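Local coordinates for putative branched chain amino acid ABC transporter, periplasmic amino acid-binding protein (Brucella ovis, PDB 4XFK) that probably serves as the periplasmic binding component of an ABC transport system, capturing amino acids such as leucine, isoleucine and valine for uptake, at residues Glu121-Lys126 against Pro388-Cys393; Gly250-Ala255 against Ile365-Thr370; Pro270-Glu275 against Thr336-Tyr341. The protein carries 1 engineered substitution. All blocks are in the same frame, centred on the assembly; numbering follows the deposited sequence.

Interaction 1: Glu121-Lys126 against Pro388-Cys393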
ATOM      1  N   GLU A 121      -0.432   8.748  10.063  1.00  8.49           N
ATOM      2  CA  GLU A 121       0.322   8.814  11.311  1.00  9.38           C
ATOM      3  C   GLU A 121       1.628   8.023  11.289  1.00  8.67           C
ATOM      4  O   GLU A 121       2.571   8.357  12.016  1.00  9.24           O
ATOM      5  CB  GLU A 121      -0.539   8.357  12.496  1.00 11.52           C
ATOM      6  CG  GLU A 121      -0.941   6.883  12.454  1.00 15.55           C
ATOM      7  CD  GLU A 121      -1.689   6.439  13.699  1.00 19.57           C
ATOM      8  OE1 GLU A 121      -1.904   7.279  14.596  1.00 21.83           O
ATOM      9  OE2 GLU A 121      -2.048   5.243  13.791  1.00 20.89           O
ATOM     10  N   LEU A 122       1.697   6.979  10.463  1.00  8.15           N
ATOM     11  CA  LEU A 122       2.870   6.110  10.463  1.00  8.39           C
ATOM     12  C   LEU A 122       4.153   6.838  10.038  1.00  8.25           C
ATOM     13  O   LEU A 122       5.250   6.448  10.434  1.00  9.29           O
ATOM     14  CB  LEU A 122       2.602   4.847   9.641  1.00  8.66           C
ATOM     15  CG  LEU A 122       1.404   4.061  10.194  1.00 10.45           C
ATOM     16  CD1 LEU A 122       0.935   3.033   9.202  1.00 11.30           C
ATOM     17  CD2 LEU A 122       1.749   3.402  11.530  1.00 12.56           C
ATOM     18  N   THR A 123       4.012   7.917   9.267  1.00  7.38           N
ATOM     19  CA  THR A 123       5.156   8.767   8.949  1.00  8.46           C
ATOM     20  C   THR A 123       4.944  10.186   9.487  1.00  9.09           C
ATOM     21  O   THR A 123       5.646  11.122   9.087  1.00 10.62           O
ATOM     22  CB  THR A 123       5.429   8.834   7.437  1.00  8.36           C
ATOM     23  OG1 THR A 123       4.229   9.194   6.744  1.00  7.98           O
ATOM     24  CG2 THR A 123       5.930   7.489   6.920  1.00  8.53           C
ATOM     25  N   GLY A 124       3.979  10.333  10.390  1.00  8.90           N
ATOM     26  CA  GLY A 124       3.689  11.606  11.030  1.00  9.48           C
ATOM     27  C   GLY A 124       3.894  11.486  12.527  1.00 11.11           C
ATOM     28  O   GLY A 124       5.024  11.317  12.987  1.00 11.68           O
ATOM     29  N   SER A 125       2.806  11.543  13.290  1.00 11.79           N
ATOM     30  CA  SER A 125       2.894  11.527  14.750  1.00 13.08           C
ATOM     31  C   SER A 125       3.528  10.260  15.331  1.00 12.50           C
ATOM     32  O   SER A 125       4.064  10.295  16.445  1.00 15.18           O
ATOM     33  CB  SER A 125       1.517  11.756  15.378  1.00 15.85           C
ATOM     34  OG  SER A 125       0.649  10.676  15.087  1.00 18.80           O
ATOM     35  N   LYS A 126       3.482   9.155  14.585  1.00 11.14           N
ATOM     36  CA  LYS A 126       4.072   7.897  15.043  0.53 10.89           C
ATOM     37  C   LYS A 126       5.377   7.550  14.330  1.00 10.79           C
ATOM     38  O   LYS A 126       5.885   6.443  14.469  1.00 12.65           O
ATOM     39  CB  LYS A 126       3.085   6.735  14.896  0.53 11.07           C
ATOM     40  CG  LYS A 126       1.970   6.733  15.925  0.53 14.03           C
ATOM     41  CD  LYS A 126       1.198   5.419  15.885  0.53 15.80           C
ATOM     42  CE  LYS A 126       0.203   5.332  17.030  0.53 17.17           C
ATOM     43  NZ  LYS A 126      -0.741   6.480  17.012  0.53 17.34           N
ATOM     44  N   PRO A 388       4.290  16.248   1.345  1.00 12.32           N
ATOM     45  CA  PRO A 388       5.244  17.017   2.150  1.00 12.71           C
ATOM     46  C   PRO A 388       5.475  16.329   3.486  1.00 12.22           C
ATOM     47  O   PRO A 388       4.609  15.598   3.957  1.00 13.43           O
ATOM     48  CB  PRO A 388       4.521  18.349   2.376  1.00 15.87           C
ATOM     49  CG  PRO A 388       3.500  18.427   1.299  1.00 17.80           C
ATOM     50  CD  PRO A 388       3.081  17.022   1.013  1.00 15.22           C
ATOM     51  N   VAL A 389       6.638  16.545   4.085  1.00 11.37           N
ATOM     52  CA  VAL A 389       6.892  16.026   5.416  1.00 10.90           C
ATOM     53  C   VAL A 389       5.841  16.620   6.351  1.00 12.21           C
ATOM     54  O   VAL A 389       5.597  17.831   6.361  1.00 13.56           O
ATOM     55  CB  VAL A 389       8.309  16.374   5.887  1.00 10.92           C
ATOM     56  CG1 VAL A 389       8.509  15.954   7.329  1.00 11.73           C
ATOM     57  CG2 VAL A 389       9.333  15.693   4.995  1.00 11.15           C
ATOM     58  N   GLN A 390       5.183  15.756   7.108  1.00 12.31           N
ATOM     59  CA  GLN A 390       4.079  16.185   7.953  1.00 12.14           C
ATOM     60  C   GLN A 390       4.568  17.044   9.104  1.00 13.82           C
ATOM     61  O   GLN A 390       5.648  16.817   9.644  1.00 15.05           O
ATOM     62  CB  GLN A 390       3.314  14.982   8.491  1.00 11.52           C
ATOM     63  CG  GLN A 390       2.586  14.181   7.433  1.00 11.86           C
ATOM     64  CD  GLN A 390       1.937  12.955   8.019  1.00 12.16           C
ATOM     65  OE1 GLN A 390       1.045  13.052   8.861  1.00 13.26           O
ATOM     66  NE2 GLN A 390       2.390  11.788   7.592  1.00 11.59           N
ATOM     67  N   GLU A 391       3.758  18.027   9.475  1.00 15.69           N
ATOM     68  CA  GLU A 391       4.083  18.924  10.572  1.00 17.71           C
ATOM     69  C   GLU A 391       4.354  18.154  11.860  1.00 18.04           C
ATOM     70  O   GLU A 391       5.189  18.556  12.670  1.00 20.37           O
ATOM     71  CB  GLU A 391       2.938  19.926  10.781  1.00 20.53           C
ATOM     72  CG  GLU A 391       2.546  20.683   9.512  1.00 25.71           C
ATOM     73  CD  GLU A 391       1.145  21.279   9.568  1.00 29.65           C
ATOM     74  OE1 GLU A 391       0.470  21.146  10.612  1.00 31.25           O
ATOM     75  OE2 GLU A 391       0.717  21.883   8.559  1.00 30.90           O
ATOM     76  N   SER A 392       3.665  17.027  12.027  1.00 15.94           N
ATOM     77  CA  SER A 392       3.758  16.223  13.240  1.00 16.30           C
ATOM     78  C   SER A 392       4.949  15.266  13.259  1.00 16.71           C
ATOM     79  O   SER A 392       5.141  14.539  14.232  1.00 18.31           O
ATOM     80  CB  SER A 392       2.477  15.409  13.418  1.00 17.95           C
ATOM     81  OG  SER A 392       2.295  14.521  12.328  1.00 19.08           O
ATOM     82  N   CYS A 393       5.737  15.254  12.185  1.00 15.34           N
ATOM     83  CA  CYS A 393       6.890  14.362  12.088  1.00 16.07           C
ATOM     84  C   CYS A 393       8.104  14.852  12.867  1.00 17.48           C
ATOM     85  O   CYS A 393       8.576  15.975  12.670  1.00 18.14           O
ATOM     86  CB  CYS A 393       7.284  14.144  10.622  1.00 17.79           C
ATOM     87  SG  CYS A 393       8.931  13.423  10.374  1.00 21.34           S
TER
HETATM   88  O   HOH W   1       5.770  12.950   7.054  1.00 11.12           O
HETATM   89  O   HOH W   2       4.261  11.423   5.188  1.00 17.22           O
HETATM   90  O   HOH W   3       0.379  12.280  11.441  1.00 22.31           O
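Gln390 lays its carboxamide against Gly124, with CD 3.7 Å from Gly124 CA, where two loops of a type I periplasmic binding protein meet: segment 121-126, between strands 111-114 and 131-133, and the loop after helix 382-385 that holds segment 388-393. Glycine is needed there, since a beta carbon would collide with Gln390 OE1 and Ser392 OG. The polar atoms are joined largely through water. One water bridges Thr123 O and Gln390 N, accepting from the latter; a second accepts from Gln390 NE2 and hydrogen-bonds Thr123 OG1; a third accepts from Ser125 N and donates to Gln390 OE1, 2.8 Å from that oxygen. Both ends of the amide are therefore tied, and its rotation is fixed further by a hydrogen bond from Gln390 NE2 to Leu120 O. The extended chain of Gln390 crosses the Thr123 side chain at about a right angle, and Thr123 OG1 is also hydrogen-bonded to Arg133. Cys393 brings its CB to 3.8 Å from Thr123 O, and its side chain also touches Cys127 and Asp347. A type I turn from Gln390 to Cys393 closes with Cys393 N on Gln390 O. In the conformer given, Lys126 NZ makes a salt bridge to Glu121 OE1 within its own loop. The backbone there is drawn together by Glu121 O, which accepts from Gly124 N and Lys126 N on opposite faces of its carbonyl plane.

Interaction 2: Gly250-Ala255 against Ile365-Thr370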
ATOM      1  N   GLY A 250     -11.433  -8.863  -8.111  1.00 10.34           N
ATOM      2  CA  GLY A 250     -12.849  -9.037  -7.826  1.00 10.38           C
ATOM      3  C   GLY A 250     -13.732  -7.819  -8.087  1.00  9.68           C
ATOM      4  O   GLY A 250     -14.918  -7.962  -8.406  1.00 10.26           O
ATOM      5  N   ASN A 251     -13.180  -6.617  -7.931  1.00  8.88           N
ATOM      6  CA  ASN A 251     -13.982  -5.401  -8.057  1.00  9.69           C
ATOM      7  C   ASN A 251     -14.555  -5.144  -9.447  1.00 10.13           C
ATOM      8  O   ASN A 251     -15.699  -4.707  -9.575  1.00 10.75           O
ATOM      9  CB  ASN A 251     -13.173  -4.180  -7.640  1.00  8.40           C
ATOM     10  CG  ASN A 251     -13.014  -4.072  -6.158  1.00 10.27           C
ATOM     11  OD1 ASN A 251     -13.975  -4.230  -5.409  1.00 15.83           O
ATOM     12  ND2 ASN A 251     -11.807  -3.770  -5.718  1.00  9.69           N
ATOM     13  N   ILE A 252     -13.763  -5.388 -10.486  1.00 10.19           N
ATOM     14  CA  ILE A 252     -14.215  -5.117 -11.847  1.00 10.31           C
ATOM     15  C   ILE A 252     -15.292  -6.109 -12.280  1.00 11.64           C
ATOM     16  O   ILE A 252     -16.273  -5.720 -12.918  1.00 12.74           O
ATOM     17  CB  ILE A 252     -13.032  -5.046 -12.833  1.00  9.84           C
ATOM     18  CG1 ILE A 252     -12.068  -3.947 -12.387  1.00 10.49           C
ATOM     19  CG2 ILE A 252     -13.528  -4.810 -14.262  1.00 11.94           C
ATOM     20  CD1 ILE A 252     -12.745  -2.623 -12.095  1.00 11.57           C
ATOM     21  N   GLY A 253     -15.140  -7.373 -11.898  1.00 10.74           N
ATOM     22  CA  GLY A 253     -16.198  -8.341 -12.113  1.00 11.26           C
ATOM     23  C   GLY A 253     -17.491  -7.887 -11.446  1.00 11.32           C
ATOM     24  O   GLY A 253     -18.563  -7.929 -12.051  1.00 12.74           O
ATOM     25  N   ASN A 254     -17.397  -7.428 -10.203  1.00 10.92           N
ATOM     26  CA  ASN A 254     -18.584  -6.978  -9.485  1.00 10.41           C
ATOM     27  C   ASN A 254     -19.197  -5.718 -10.081  1.00 10.81           C
ATOM     28  O   ASN A 254     -20.399  -5.488  -9.955  1.00 12.11           O
ATOM     29  CB  ASN A 254     -18.282  -6.754  -8.004  1.00 11.21           C
ATOM     30  CG  ASN A 254     -18.367  -8.024  -7.192  1.00 15.22           C
ATOM     31  OD1 ASN A 254     -18.391  -9.130  -7.734  1.00 17.07           O
ATOM     32  ND2 ASN A 254     -18.404  -7.871  -5.878  1.00 17.27           N
ATOM     33  N   ALA A 255     -18.371  -4.898 -10.726  1.00 11.16           N
ATOM     34  CA  ALA A 255     -18.848  -3.678 -11.379  1.00 11.73           C
ATOM     35  C   ALA A 255     -19.834  -3.978 -12.497  1.00 11.79           C
ATOM     36  O   ALA A 255     -20.717  -3.170 -12.776  1.00 13.17           O
ATOM     37  CB  ALA A 255     -17.673  -2.872 -11.920  1.00 12.59           C
ATOM     38  N   ILE A 365      -3.789  -5.854 -20.127  1.00 11.76           N
ATOM     39  CA  ILE A 365      -3.991  -6.854 -19.089  1.00 12.06           C
ATOM     40  C   ILE A 365      -5.382  -6.648 -18.498  1.00 11.54           C
ATOM     41  O   ILE A 365      -5.669  -5.602 -17.906  1.00 11.88           O
ATOM     42  CB  ILE A 365      -2.927  -6.725 -17.979  1.00 14.30           C
ATOM     43  CG1 ILE A 365      -1.513  -6.904 -18.546  1.00 18.25           C
ATOM     44  CG2 ILE A 365      -3.203  -7.710 -16.849  1.00 15.26           C
ATOM     45  CD1 ILE A 365      -1.332  -8.150 -19.347  1.00 20.22           C
ATOM     46  N   LYS A 366      -6.241  -7.648 -18.665  1.00 12.70           N
ATOM     47  CA  LYS A 366      -7.635  -7.563 -18.235  0.59 13.51           C
ATOM     48  C   LYS A 366      -7.794  -7.918 -16.764  1.00 13.82           C
ATOM     49  O   LYS A 366      -7.011  -8.695 -16.219  1.00 16.99           O
ATOM     50  CB  LYS A 366      -8.494  -8.509 -19.070  0.59 14.69           C
ATOM     51  CG  LYS A 366      -8.273  -8.386 -20.563  0.59 15.42           C
ATOM     52  CD  LYS A 366      -8.543  -6.973 -21.031  0.59 15.78           C
ATOM     53  CE  LYS A 366      -8.522  -6.895 -22.542  0.59 15.66           C
ATOM     54  NZ  LYS A 366      -8.895  -5.538 -23.012  0.59 16.09           N
ATOM     55  N   ALA A 367      -8.826  -7.356 -16.136  1.00 10.95           N
ATOM     56  CA  ALA A 367      -9.139  -7.640 -14.741  1.00 11.36           C
ATOM     57  C   ALA A 367     -10.302  -8.627 -14.629  1.00 12.00           C
ATOM     58  O   ALA A 367     -11.304  -8.502 -15.347  1.00 12.74           O
ATOM     59  CB  ALA A 367      -9.477  -6.348 -14.004  1.00 12.94           C
ATOM     60  N   ASP A 368     -10.159  -9.601 -13.731  1.00 13.42           N
ATOM     61  CA  ASP A 368     -11.248 -10.501 -13.332  1.00 13.07           C
ATOM     62  C   ASP A 368     -11.861 -11.287 -14.490  1.00 15.07           C
ATOM     63  O   ASP A 368     -13.026 -11.671 -14.432  1.00 15.16           O
ATOM     64  CB  ASP A 368     -12.355  -9.742 -12.588  1.00 11.45           C
ATOM     65  CG  ASP A 368     -11.847  -9.016 -11.357  1.00 10.92           C
ATOM     66  OD1 ASP A 368     -10.768  -9.368 -10.832  1.00 13.09           O
ATOM     67  OD2 ASP A 368     -12.547  -8.091 -10.901  1.00 12.73           O
ATOM     68  N   GLY A 369     -11.082 -11.522 -15.539  1.00 14.44           N
ATOM     69  CA  GLY A 369     -11.574 -12.243 -16.701  1.00 15.55           C
ATOM     70  C   GLY A 369     -12.608 -11.486 -17.517  1.00 15.24           C
ATOM     71  O   GLY A 369     -13.298 -12.080 -18.348  1.00 18.31           O
ATOM     72  N   THR A 370     -12.717 -10.178 -17.294  1.00 13.92           N
ATOM     73  CA  THR A 370     -13.658  -9.353 -18.044  1.00 14.38           C
ATOM     74  C   THR A 370     -13.009  -8.785 -19.302  1.00 13.55           C
ATOM     75  O   THR A 370     -11.842  -9.052 -19.594  1.00 14.17           O
ATOM     76  CB  THR A 370     -14.192  -8.174 -17.194  1.00 13.63           C
ATOM     77  OG1 THR A 370     -13.195  -7.144 -17.100  1.00 12.59           O
ATOM     78  CG2 THR A 370     -14.583  -8.643 -15.796  1.00 15.07           C
TER
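Asp368 reaches from a beta turn to the first turn of helix 251-255, and its carboxylate takes up two of the amide hydrogens at the helix start, those of Gly250 and Gly253. The side chain can be followed outward. Its CB lies 3.7 Å from Gly253 N. CG sits beside the backbone N of its own residue (chi1 -57°), directing the carboxylate at the helix end. OD1 accepts from Gly250 N at 2.8 Å, on the syn side but 33° out of the carboxylate plane. OD2 accepts from Gly253 N in a nearly straight bond of 2.9 Å through its anti lone pair, and Ile252 N is 3.0 Å from the same OD2. Gly250, at the N-cap, has backbone angles that bring a beta carbon against the preceding carbonyl, which makes glycine the natural choice. Beside this polar grip, Ile252 CG1 packs on Ala367 CB at 3.9 Å, and Ile252 CG2 faces Thr370 OG1. That hydroxyl donates to Ala367 O, in the carbonyl plane; Thr370 N donates to the same oxygen, so the type I' turn from Ala367 to Thr370 is doubly closed and presents Asp368 at its second position. Tyr372 N also bonds to Thr370 OG1. A carboxylate at the N-terminal end of a helix should be stabilised by the helix dipole, which would probably lower the pKa of Asp368.

Interaction 3: Pro270-Glu275 against Thr336-Tyr341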
ATOM      1  N   PRO A 270       1.084  -2.447 -15.643  1.00  9.77           N
ATOM      2  CA  PRO A 270       1.930  -3.195 -16.584  1.00 10.59           C
ATOM      3  C   PRO A 270       2.357  -2.411 -17.830  1.00 11.41           C
ATOM      4  O   PRO A 270       3.430  -2.693 -18.362  1.00 11.92           O
ATOM      5  CB  PRO A 270       1.037  -4.366 -17.000  1.00 12.36           C
ATOM      6  CG  PRO A 270       0.129  -4.572 -15.846  1.00 13.68           C
ATOM      7  CD  PRO A 270      -0.106  -3.215 -15.237  1.00 11.10           C
ATOM      8  N   GLU A 271       1.530  -1.470 -18.292  1.00 10.75           N
ATOM      9  CA  GLU A 271       1.808  -0.704 -19.513  1.00 11.92           C
ATOM     10  C   GLU A 271       2.334   0.697 -19.246  1.00 13.58           C
ATOM     11  O   GLU A 271       2.437   1.499 -20.175  1.00 16.32           O
ATOM     12  CB  GLU A 271       0.538  -0.497 -20.333  1.00 16.68           C
ATOM     13  CG  GLU A 271      -0.260  -1.711 -20.680  1.00 19.27           C
ATOM     14  CD  GLU A 271      -1.520  -1.328 -21.432  1.00 17.03           C
ATOM     15  OE1 GLU A 271      -2.622  -1.650 -20.947  1.00 15.15           O
ATOM     16  OE2 GLU A 271      -1.407  -0.689 -22.503  1.00 19.07           O
ATOM     17  N   ALA A 272       2.627   1.018 -17.991  1.00 12.17           N
ATOM     18  CA  ALA A 272       2.969   2.395 -17.650  1.00 12.12           C
ATOM     19  C   ALA A 272       4.435   2.741 -17.863  1.00 12.88           C
ATOM     20  O   ALA A 272       4.777   3.914 -17.968  1.00 15.05           O
ATOM     21  CB  ALA A 272       2.538   2.728 -16.230  1.00 12.66           C
ATOM     22  N   ASN A 273       5.303   1.733 -17.923  1.00 11.87           N
ATOM     23  CA  ASN A 273       6.726   1.993 -18.099  1.00 12.88           C
ATOM     24  C   ASN A 273       7.344   1.063 -19.130  1.00 12.01           C
ATOM     25  O   ASN A 273       8.365   0.416 -18.883  1.00 12.61           O
ATOM     26  CB  ASN A 273       7.479   1.911 -16.771  1.00 11.90           C
ATOM     27  CG  ASN A 273       8.880   2.473 -16.872  1.00 12.86           C
ATOM     28  OD1 ASN A 273       9.115   3.434 -17.606  1.00 16.45           O
ATOM     29  ND2 ASN A 273       9.821   1.867 -16.153  1.00 13.58           N
ATOM     30  N   GLY A 274       6.700   0.997 -20.289  1.00 12.80           N
ATOM     31  CA  GLY A 274       7.251   0.305 -21.437  1.00 13.74           C
ATOM     32  C   GLY A 274       7.589  -1.148 -21.176  1.00 12.71           C
ATOM     33  O   GLY A 274       6.877  -1.853 -20.452  1.00 12.99           O
ATOM     34  N   GLU A 275       8.695  -1.601 -21.752  1.00 13.54           N
ATOM     35  CA  GLU A 275       9.072  -3.006 -21.627  1.00 12.80           C
ATOM     36  C   GLU A 275       9.412  -3.418 -20.188  1.00 11.56           C
ATOM     37  O   GLU A 275       9.174  -4.565 -19.804  1.00 11.74           O
ATOM     38  CB  GLU A 275      10.207  -3.360 -22.594  1.00 15.39           C
ATOM     39  CG  GLU A 275      11.517  -2.651 -22.310  1.00 17.12           C
ATOM     40  CD  GLU A 275      12.495  -2.759 -23.464  1.00 19.98           C
ATOM     41  OE1 GLU A 275      12.118  -3.307 -24.523  1.00 20.99           O
ATOM     42  OE2 GLU A 275      13.638  -2.285 -23.313  1.00 21.47           O
ATOM     43  N   THR A 336      13.345   0.330 -10.226  1.00 10.83           N
ATOM     44  CA  THR A 336      12.335  -0.716 -10.230  1.00 10.88           C
ATOM     45  C   THR A 336      11.712  -0.795 -11.618  1.00 10.12           C
ATOM     46  O   THR A 336      12.027   0.014 -12.485  1.00 10.38           O
ATOM     47  CB  THR A 336      11.224  -0.402  -9.219  1.00 11.51           C
ATOM     48  OG1 THR A 336      10.396   0.656  -9.729  1.00 10.96           O
ATOM     49  CG2 THR A 336      11.817  -0.047  -7.867  1.00 13.69           C
ATOM     50  N   PRO A 337      10.800  -1.751 -11.835  1.00 10.27           N
ATOM     51  CA  PRO A 337      10.120  -1.801 -13.135  1.00 11.29           C
ATOM     52  C   PRO A 337       9.295  -0.558 -13.453  1.00 10.01           C
ATOM     53  O   PRO A 337       8.882  -0.405 -14.604  1.00 11.39           O
ATOM     54  CB  PRO A 337       9.219  -3.026 -12.998  1.00 12.62           C
ATOM     55  CG  PRO A 337       9.968  -3.919 -12.052  1.00 12.58           C
ATOM     56  CD  PRO A 337      10.600  -2.995 -11.063  1.00 11.42           C
ATOM     57  N   MET A 338       9.081   0.311 -12.465  1.00 10.39           N
ATOM     58  CA  MET A 338       8.325   1.547 -12.670  1.00 12.64           C
ATOM     59  C   MET A 338       9.190   2.791 -12.660  1.00 14.48           C
ATOM     60  O   MET A 338       8.690   3.895 -12.874  1.00 19.69           O
ATOM     61  CB  MET A 338       7.257   1.707 -11.589  1.00 12.95           C
ATOM     62  CG  MET A 338       5.957   1.026 -11.916  1.00 15.44           C
ATOM     63  SD  MET A 338       5.188   1.658 -13.427  1.00 16.85           S
ATOM     64  CE  MET A 338       5.244   3.418 -13.178  1.00 21.33           C
ATOM     65  N   GLY A 339      10.474   2.630 -12.375  1.00 13.10           N
ATOM     66  CA  GLY A 339      11.375   3.764 -12.311  1.00 14.24           C
ATOM     67  C   GLY A 339      12.058   3.871 -10.966  1.00 14.67           C
ATOM     68  O   GLY A 339      12.169   2.890 -10.223  1.00 15.61           O
ATOM     69  N   ASP A 340      12.490   5.078 -10.635  1.00 15.33           N
ATOM     70  CA  ASP A 340      13.299   5.272  -9.445  1.00 14.83           C
ATOM     71  C   ASP A 340      12.514   5.153  -8.156  1.00 12.49           C
ATOM     72  O   ASP A 340      11.385   5.630  -8.041  1.00 16.62           O
ATOM     73  CB  ASP A 340      14.021   6.617  -9.499  1.00 18.71           C
ATOM     74  CG  ASP A 340      15.123   6.636 -10.536  1.00 24.96           C
ATOM     75  OD1 ASP A 340      15.746   5.573 -10.763  1.00 26.64           O
ATOM     76  OD2 ASP A 340      15.359   7.710 -11.122  1.00 29.23           O
ATOM     77  N   TYR A 341      13.142   4.493  -7.195  1.00 10.95           N
ATOM     78  CA  TYR A 341      12.586   4.335  -5.888  0.50  9.33           C
ATOM     79  C   TYR A 341      13.674   4.702  -4.865  1.00  8.41           C
ATOM     80  O   TYR A 341      14.813   4.233  -4.974  1.00  9.75           O
ATOM     81  CB  TYR A 341      12.180   2.882  -5.795  0.50 10.40           C
ATOM     82  CG  TYR A 341      11.282   2.555  -4.671  0.50  7.74           C
ATOM     83  CD1 TYR A 341      11.795   2.408  -3.402  0.50  8.46           C
ATOM     84  CD2 TYR A 341       9.926   2.353  -4.870  0.50  8.14           C
ATOM     85  CE1 TYR A 341      11.000   2.094  -2.357  0.50  7.62           C
ATOM     86  CE2 TYR A 341       9.107   2.043  -3.817  0.50  6.56           C
ATOM     87  CZ  TYR A 341       9.662   1.911  -2.562  0.50  7.06           C
ATOM     88  OH  TYR A 341       8.904   1.598  -1.480  0.50  8.10           O
TER
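A tight beta hairpin joining strands 333-336 and 339-343 meets the loop that leads into helix 274-288, and Asn273 makes the polar link. Its CG stands anti to the backbone N (chi1 -167°), which carries the amide across to the hairpin turn. Asn273 ND2 donates to Pro337 O at 2.9 Å along an almost linear N-H, with the oxygen lying in the amide plane; seen from the acceptor, however, the nitrogen stands above the carbonyl plane, 51° out of it. An asparagine suits the place because its short amide supplies a donor while its CB still packs, 4.1 Å from Met338 SD. The methionine chain bends at chi2 and chi3, so although it leaves its backbone away from the loop, its sulfur comes back to 4.0 Å from Ala272 CB. Both Ala272 and Met338 also touch Val355 on strand 350-360, making a small apolar patch beside the polar link. The ring of Pro337, whose fixed phi fits the second position of the type I turn from Thr336 to Gly339, packs on Phe280, Phe301 and Gln304 of the flanking helices. At Gly339 the backbone angles would press a beta carbon against the carbonyl O of Met338, so glycine fits. The turn is held by Gly339 N on Thr336 O and by an ST turn, in which Met338 N donates to Thr336 OG1 at 3.1 Å. That hydroxyl in turn donates to Gly339 O, 2.9 Å from Thr336 OG1.

Overall arrangement
From the N terminus, the chain runs through the first four strands of the parallel sheet to 121-126, just before its fifth, 131-133. Here interaction 1 opens a loop that closes only at 388-393, tying this sheet's connection to the segment after helix 382-385. Inside it, interaction 2 runs from 250-255 to 365-370, joining a short helix to the turn between strands 350-360 and 373-380. Interaction 3, from 270-275 to 336-341, nests inside interaction 2 and ties the lead-in to helix 274-288 to the hairpin of strands 333-336 and 339-343; none cross. Interactions 2 and 3 touch through Ile365 and Pro270; interaction 1 lies across the chain's centre from interaction 2, about 36 Å between centres.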